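Local atomic coordinates of GAF domain-containing protein (Thermoplasma acidophilum, PDB entry 4MMN), a protein that acts as a type II free methionine-R-sulfoxide reductase built on a GAF domain, probably returning free methionine-R-sulfoxide to methionine. Residues D57-L62 / K76-Y81; P86-E91 / D109-A114. All blocks are in the same frame, centred on the assembly; numbering follows the deposited sequence.

Interaction 1: D57-L62 / K76-Y81; sequences DGLCSL and KSNPKY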
loop_
_atom_site.group_PDB
_atom_site.type_symbol
_atom_site.label_atom_id
_atom_site.label_comp_id
_atom_site.label_asym_id
_atom_site.label_seq_id
_atom_site.Cartn_x
_atom_site.Cartn_y
_atom_site.Cartn_z
ATOM N N ASP A 57 16.638 -6.454 -21.766
ATOM C CA ASP A 57 15.686 -7.415 -22.303
ATOM C C ASP A 57 14.248 -7.097 -21.945
ATOM O O ASP A 57 13.948 -6.703 -20.821
ATOM C CB ASP A 57 16.024 -8.829 -21.843
ATOM C CG ASP A 57 17.374 -9.283 -22.340
ATOM O OD1 ASP A 57 17.969 -8.586 -23.202
ATOM O OD2 ASP A 57 17.822 -10.359 -21.901
ATOM N N GLY A 58 13.360 -7.267 -22.919
ATOM C CA GLY A 58 11.928 -7.237 -22.661
ATOM C C GLY A 58 11.279 -5.876 -22.541
ATOM O O GLY A 58 11.959 -4.857 -22.390
ATOM N N LEU A 59 9.954 -5.864 -22.632
ATOM C CA LEU A 59 9.190 -4.653 -22.426
ATOM C C LEU A 59 9.351 -4.222 -20.987
ATOM O O LEU A 59 9.135 -3.063 -20.646
ATOM C CB LEU A 59 7.727 -4.868 -22.768
ATOM C CG LEU A 59 7.573 -5.242 -24.241
ATOM C CD1 LEU A 59 6.120 -5.228 -24.666
ATOM C CD2 LEU A 59 8.417 -4.301 -25.121
ATOM N N CYS A 60 9.732 -5.165 -20.139
ATOM C CA CYS A 60 10.042 -4.848 -18.758
ATOM C C CYS A 60 11.177 -3.832 -18.692
ATOM O O CYS A 60 11.151 -2.903 -17.891
ATOM C CB CYS A 60 10.403 -6.115 -17.985
ATOM S SG CYS A 60 8.980 -7.167 -17.599
ATOM N N SER A 61 12.187 -4.016 -19.525
ATOM C CA SER A 61 13.318 -3.108 -19.490
ATOM C C SER A 61 12.984 -1.806 -20.171
ATOM O O SER A 61 13.428 -0.737 -19.743
ATOM C CB SER A 61 14.547 -3.727 -20.157
ATOM O OG SER A 61 14.924 -4.935 -19.516
ATOM N N LEU A 62 12.187 -1.900 -21.232
ATOM C CA LEU A 62 11.850 -0.723 -22.019
ATOM C C LEU A 62 11.194 0.319 -21.136
ATOM O O LEU A 62 11.556 1.498 -21.186
ATOM C CB LEU A 62 10.939 -1.082 -23.198
ATOM C CG LEU A 62 10.633 0.080 -24.152
ATOM C CD1 LEU A 62 11.915 0.610 -24.777
ATOM C CD2 LEU A 62 9.657 -0.351 -25.229
ATOM N N LYS A 76 3.855 -9.780 -30.623
ATOM C CA LYS A 76 4.613 -10.448 -31.668
ATOM C C LYS A 76 5.189 -9.438 -32.660
ATOM O O LYS A 76 6.170 -9.728 -33.351
ATOM C CB LYS A 76 3.744 -11.490 -32.370
ATOM C CG LYS A 76 3.380 -12.665 -31.451
ATOM C CD LYS A 76 4.636 -13.273 -30.785
ATOM C CE LYS A 76 4.290 -14.336 -29.725
ATOM N NZ LYS A 76 3.465 -15.457 -30.270
ATOM N N SER A 77 4.578 -8.256 -32.734
ATOM C CA SER A 77 5.067 -7.207 -33.632
ATOM C C SER A 77 6.024 -6.246 -32.917
ATOM O O SER A 77 6.353 -5.175 -33.446
ATOM C CB SER A 77 3.898 -6.420 -34.214
ATOM O OG SER A 77 3.008 -6.050 -33.185
ATOM N N ASN A 78 6.472 -6.631 -31.723
ATOM C CA ASN A 78 7.387 -5.801 -30.950
ATOM C C ASN A 78 8.679 -6.520 -30.662
ATOM O O ASN A 78 8.733 -7.357 -29.762
ATOM C CB ASN A 78 6.745 -5.369 -29.632
ATOM C CG ASN A 78 7.509 -4.247 -28.949
ATOM O OD1 ASN A 78 8.753 -4.184 -28.981
ATOM N ND2 ASN A 78 6.760 -3.339 -28.337
ATOM N N PRO A 79 9.739 -6.147 -31.393
ATOM C CA PRO A 79 11.108 -6.677 -31.313
ATOM C C PRO A 79 11.699 -6.617 -29.915
ATOM O O PRO A 79 12.715 -7.260 -29.652
ATOM C CB PRO A 79 11.893 -5.764 -32.249
ATOM C CG PRO A 79 10.883 -5.317 -33.252
ATOM C CD PRO A 79 9.597 -5.158 -32.475
ATOM N N LYS A 80 11.107 -5.826 -29.030
ATOM C CA LYS A 80 11.663 -5.727 -27.702
ATOM C C LYS A 80 10.887 -6.631 -26.746
ATOM O O LYS A 80 11.232 -6.746 -25.577
ATOM C CB LYS A 80 11.666 -4.266 -27.243
ATOM C CG LYS A 80 12.915 -3.537 -27.683
ATOM C CD LYS A 80 12.863 -2.061 -27.346
ATOM C CE LYS A 80 14.232 -1.418 -27.546
ATOM N NZ LYS A 80 14.675 -1.556 -28.960
ATOM N N TYR A 81 9.875 -7.322 -27.254
ATOM C CA TYR A 81 9.099 -8.221 -26.407
ATOM C C TYR A 81 9.946 -9.399 -25.944
ATOM O O TYR A 81 10.775 -9.891 -26.692
ATOM C CB TYR A 81 7.859 -8.719 -27.145
ATOM C CG TYR A 81 7.090 -9.767 -26.397
ATOM C CD1 TYR A 81 6.565 -9.513 -25.138
ATOM C CD2 TYR A 81 6.884 -11.014 -26.952
ATOM C CE1 TYR A 81 5.849 -10.487 -24.449
ATOM C CE2 TYR A 81 6.175 -11.988 -26.285
ATOM C CZ TYR A 81 5.657 -11.726 -25.036
ATOM O OH TYR A 81 4.958 -12.726 -24.386
#
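The Y81 ring and the N78 amide both meet the methyl groups of L59. Methyl CD1 of L59 approaches the ring obliquely, 4.3 Å from Y81 CD1. Methyl CD2 rests against the N78 amide, 3.7 Å from N78 ND2 and only slightly farther from CG and OD1. Both polar atoms of the amide are used: ND2 bonds to E72, and OD1 accepts the backbone N of K80 at 2.9 Å, from a donor tilted 20° off the carbonyl plane. These two bonds hold the amide against turning. N78 has CG anti to the backbone N (chi1 -166°), and its amide comes at L59 from the opposite direction. K80 adds aliphatic contacts. Its CB lies 3.9 Å from L59 CD2. Farther along, CD lies 3.8 Å from L62 CD1, where the two side chains cross at about a right angle. The backbones come together at G58, whose CA makes a CH...O contact with K80 O. The Y81 hydroxyl is probably bonded to T88, beyond this contact. The N78-K80 bond forms an Asx turn within a type I beta turn, N78 to Y81. Both turns pack against the N-terminal part of helix 58-65, beside strand 70-72 of the GAF-domain sheet.

Interaction 2: P86-E91 / D109-A114; sequences PSTQSE and DSDKKA
S90 and S110 form a hydrogen-bonded antiparallel pair at the open end of the hairpin made by strands 90-98 and 101-110. A classic beta bulge sits here, because Q89 and S90 both face S110. S110 O accepts from both backbone N atoms, Q89 N at 2.7 Å and S90 N at 3.0 Å. S110 N returns a bond to S90 O. On the sheet face of E91 and D109, the two acidic side chains lie side by side and point the same way. Their carboxylate planes are 47° apart, and E91 OE2 is 3.7 Å from D109 OD1, a close pair of like charges. T88 crosses D109 at a slant, with methyl CG2 3.5 Å from D109 CB. Its hydroxyl probably bonds to Y81. On the face of S90 and S110, the hydroxyl of S110 serves the loop: it bonds to K24 O and accepts K112 N in an ST turn. From the bulge, Q89 reaches to the loop after strand 101-110, with CG beside its backbone N (chi1 -74°) and an extended chain beyond. Its NE2 gives a fairly straight bond to D111 O at 2.8 Å. The bond lies in the carbonyl plane and close to the plane of the Q89 amide. The Q89 side chain also slants across K113, with Q89 NE2 3.7 Å from K113 CB. A leucine in place of Q89 would probably leave D111 O without this donor and the loop 111-113 less firmly tied to the bulge. S87 OG bonds to D111 OD1, reaching it from above the carboxylate plane. S90 OG lies in the carbonyl plane of K112, donating onto a lone pair of K112 O at 2.9 Å.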
loop_
_atom_site.group_PDB
_atom_site.type_symbol
_atom_site.label_atom_id
_atom_site.label_comp_id
_atom_site.label_asym_id
_atom_site.label_seq_id
_atom_site.Cartn_x
_atom_site.Cartn_y
_atom_site.Cartn_z
ATOM N N PRO A 86 3.616 -18.424 -23.027
ATOM C CA PRO A 86 3.446 -18.812 -24.430
ATOM C C PRO A 86 2.165 -18.289 -25.039
ATOM O O PRO A 86 1.953 -18.381 -26.247
ATOM C CB PRO A 86 3.400 -20.326 -24.348
ATOM C CG PRO A 86 2.686 -20.569 -23.015
ATOM C CD PRO A 86 3.214 -19.500 -22.097
ATOM N N SER A 87 1.319 -17.711 -24.209
ATOM C CA SER A 87 -0.015 -17.413 -24.664
ATOM C C SER A 87 -0.299 -15.914 -24.629
ATOM O O SER A 87 -1.370 -15.478 -25.080
ATOM C CB SER A 87 -1.028 -18.184 -23.823
ATOM O OG SER A 87 -0.857 -17.889 -22.448
ATOM N N THR A 88 0.653 -15.120 -24.128
ATOM C CA THR A 88 0.375 -13.702 -23.902
ATOM C C THR A 88 0.322 -12.982 -25.247
ATOM O O THR A 88 1.112 -13.269 -26.136
ATOM C CB THR A 88 1.458 -13.009 -23.034
ATOM O OG1 THR A 88 2.701 -12.974 -23.736
ATOM C CG2 THR A 88 1.650 -13.703 -21.713
ATOM N N GLN A 89 -0.615 -12.056 -25.407
ATOM C CA GLN A 89 -0.716 -11.304 -26.654
ATOM C C GLN A 89 -0.561 -9.798 -26.420
ATOM O O GLN A 89 -0.124 -9.056 -27.311
ATOM C CB GLN A 89 -2.038 -11.593 -27.366
ATOM C CG GLN A 89 -2.092 -12.960 -28.039
ATOM C CD GLN A 89 -3.273 -13.091 -28.980
ATOM O OE1 GLN A 89 -3.103 -13.195 -30.195
ATOM N NE2 GLN A 89 -4.477 -13.073 -28.428
ATOM N N SER A 90 -0.964 -9.359 -25.232
ATOM C CA SER A 90 -0.804 -7.984 -24.800
ATOM C C SER A 90 -0.012 -7.963 -23.504
ATOM O O SER A 90 -0.250 -8.785 -22.612
ATOM C CB SER A 90 -2.162 -7.313 -24.603
ATOM O OG SER A 90 -2.888 -7.261 -25.819
ATOM N N GLU A 91 0.939 -7.038 -23.407
ATOM C CA GLU A 91 1.676 -6.795 -22.163
ATOM C C GLU A 91 1.667 -5.302 -21.898
ATOM O O GLU A 91 1.866 -4.507 -22.817
ATOM C CB GLU A 91 3.123 -7.304 -22.236
ATOM C CG GLU A 91 3.914 -7.138 -20.920
ATOM C CD GLU A 91 5.359 -7.663 -20.997
ATOM O OE1 GLU A 91 5.844 -8.002 -22.109
ATOM O OE2 GLU A 91 6.022 -7.726 -19.936
ATOM N N ASP A 109 0.573 -9.173 -18.019
ATOM C CA ASP A 109 0.411 -9.883 -19.281
ATOM C C ASP A 109 -1.053 -10.295 -19.462
ATOM O O ASP A 109 -1.764 -10.573 -18.499
ATOM C CB ASP A 109 1.312 -11.124 -19.340
ATOM C CG ASP A 109 2.797 -10.787 -19.300
ATOM O OD1 ASP A 109 3.333 -10.193 -20.249
ATOM O OD2 ASP A 109 3.450 -11.139 -18.309
ATOM N N SER A 110 -1.491 -10.325 -20.713
ATOM C CA SER A 110 -2.823 -10.786 -21.040
ATOM C C SER A 110 -2.756 -11.650 -22.279
ATOM O O SER A 110 -2.015 -11.333 -23.221
ATOM C CB SER A 110 -3.773 -9.617 -21.279
ATOM O OG SER A 110 -5.042 -10.098 -21.683
ATOM N N ASP A 111 -3.536 -12.734 -22.275
ATOM C CA ASP A 111 -3.610 -13.640 -23.422
ATOM C C ASP A 111 -4.441 -13.009 -24.523
ATOM O O ASP A 111 -4.282 -13.330 -25.696
ATOM C CB ASP A 111 -4.175 -15.006 -23.013
ATOM C CG ASP A 111 -3.186 -15.820 -22.170
ATOM O OD1 ASP A 111 -1.969 -15.565 -22.282
ATOM O OD2 ASP A 111 -3.609 -16.686 -21.370
ATOM N N LYS A 112 -5.300 -12.077 -24.133
ATOM C CA LYS A 112 -6.121 -11.339 -25.072
ATOM C C LYS A 112 -5.292 -10.280 -25.815
ATOM O O LYS A 112 -4.443 -9.608 -25.216
ATOM C CB LYS A 112 -7.284 -10.713 -24.316
ATOM C CG LYS A 112 -8.137 -9.751 -25.103
ATOM C CD LYS A 112 -9.359 -9.326 -24.265
ATOM C CE LYS A 112 -9.856 -7.935 -24.654
ATOM N NZ LYS A 112 -9.458 -7.573 -26.052
ATOM N N LYS A 113 -5.535 -10.161 -27.122
ATOM C CA LYS A 113 -4.890 -9.164 -27.982
ATOM C C LYS A 113 -5.486 -7.789 -27.704
ATOM O O LYS A 113 -6.667 -7.694 -27.384
ATOM C CB LYS A 113 -5.057 -9.544 -29.467
ATOM C CG LYS A 113 -4.048 -8.912 -30.434
ATOM C CD LYS A 113 -4.077 -9.566 -31.836
ATOM C CE LYS A 113 -3.061 -8.915 -32.815
ATOM N NZ LYS A 113 -3.138 -9.399 -34.242
ATOM N N ALA A 114 -4.668 -6.740 -27.775
ATOM C CA ALA A 114 -5.134 -5.374 -27.493
ATOM C C ALA A 114 -5.936 -5.314 -26.184
ATOM O O ALA A 114 -7.029 -4.741 -26.120
ATOM C CB ALA A 114 -5.959 -4.832 -28.658
#

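How the interactions relate
Interaction 1 and interaction 2 have centres about 13 Å apart and meet directly. Y81 OH probably bonds to T88 OG1. The 2.4 Å between them is too short to be exact at this resolution. Such a bond would tie the turn of 76-81 to the loop just before strand 90-98. E91 is the second bridge. Its OE1 packs 3.4 Å from Y81 CE1 and 3.7 Å from L59 CB, while its OE2 lies 3.8 Å from C60 SG. L59 and C60 of helix 58-65 thus pack on E91, on the face that also carries D109. D107 adds another carboxylate close to E91. Acidic residues line the substrate pocket in GAF-type free methionine-R-sulfoxide reductases, so this cluster beside C60 may lie near that pocket.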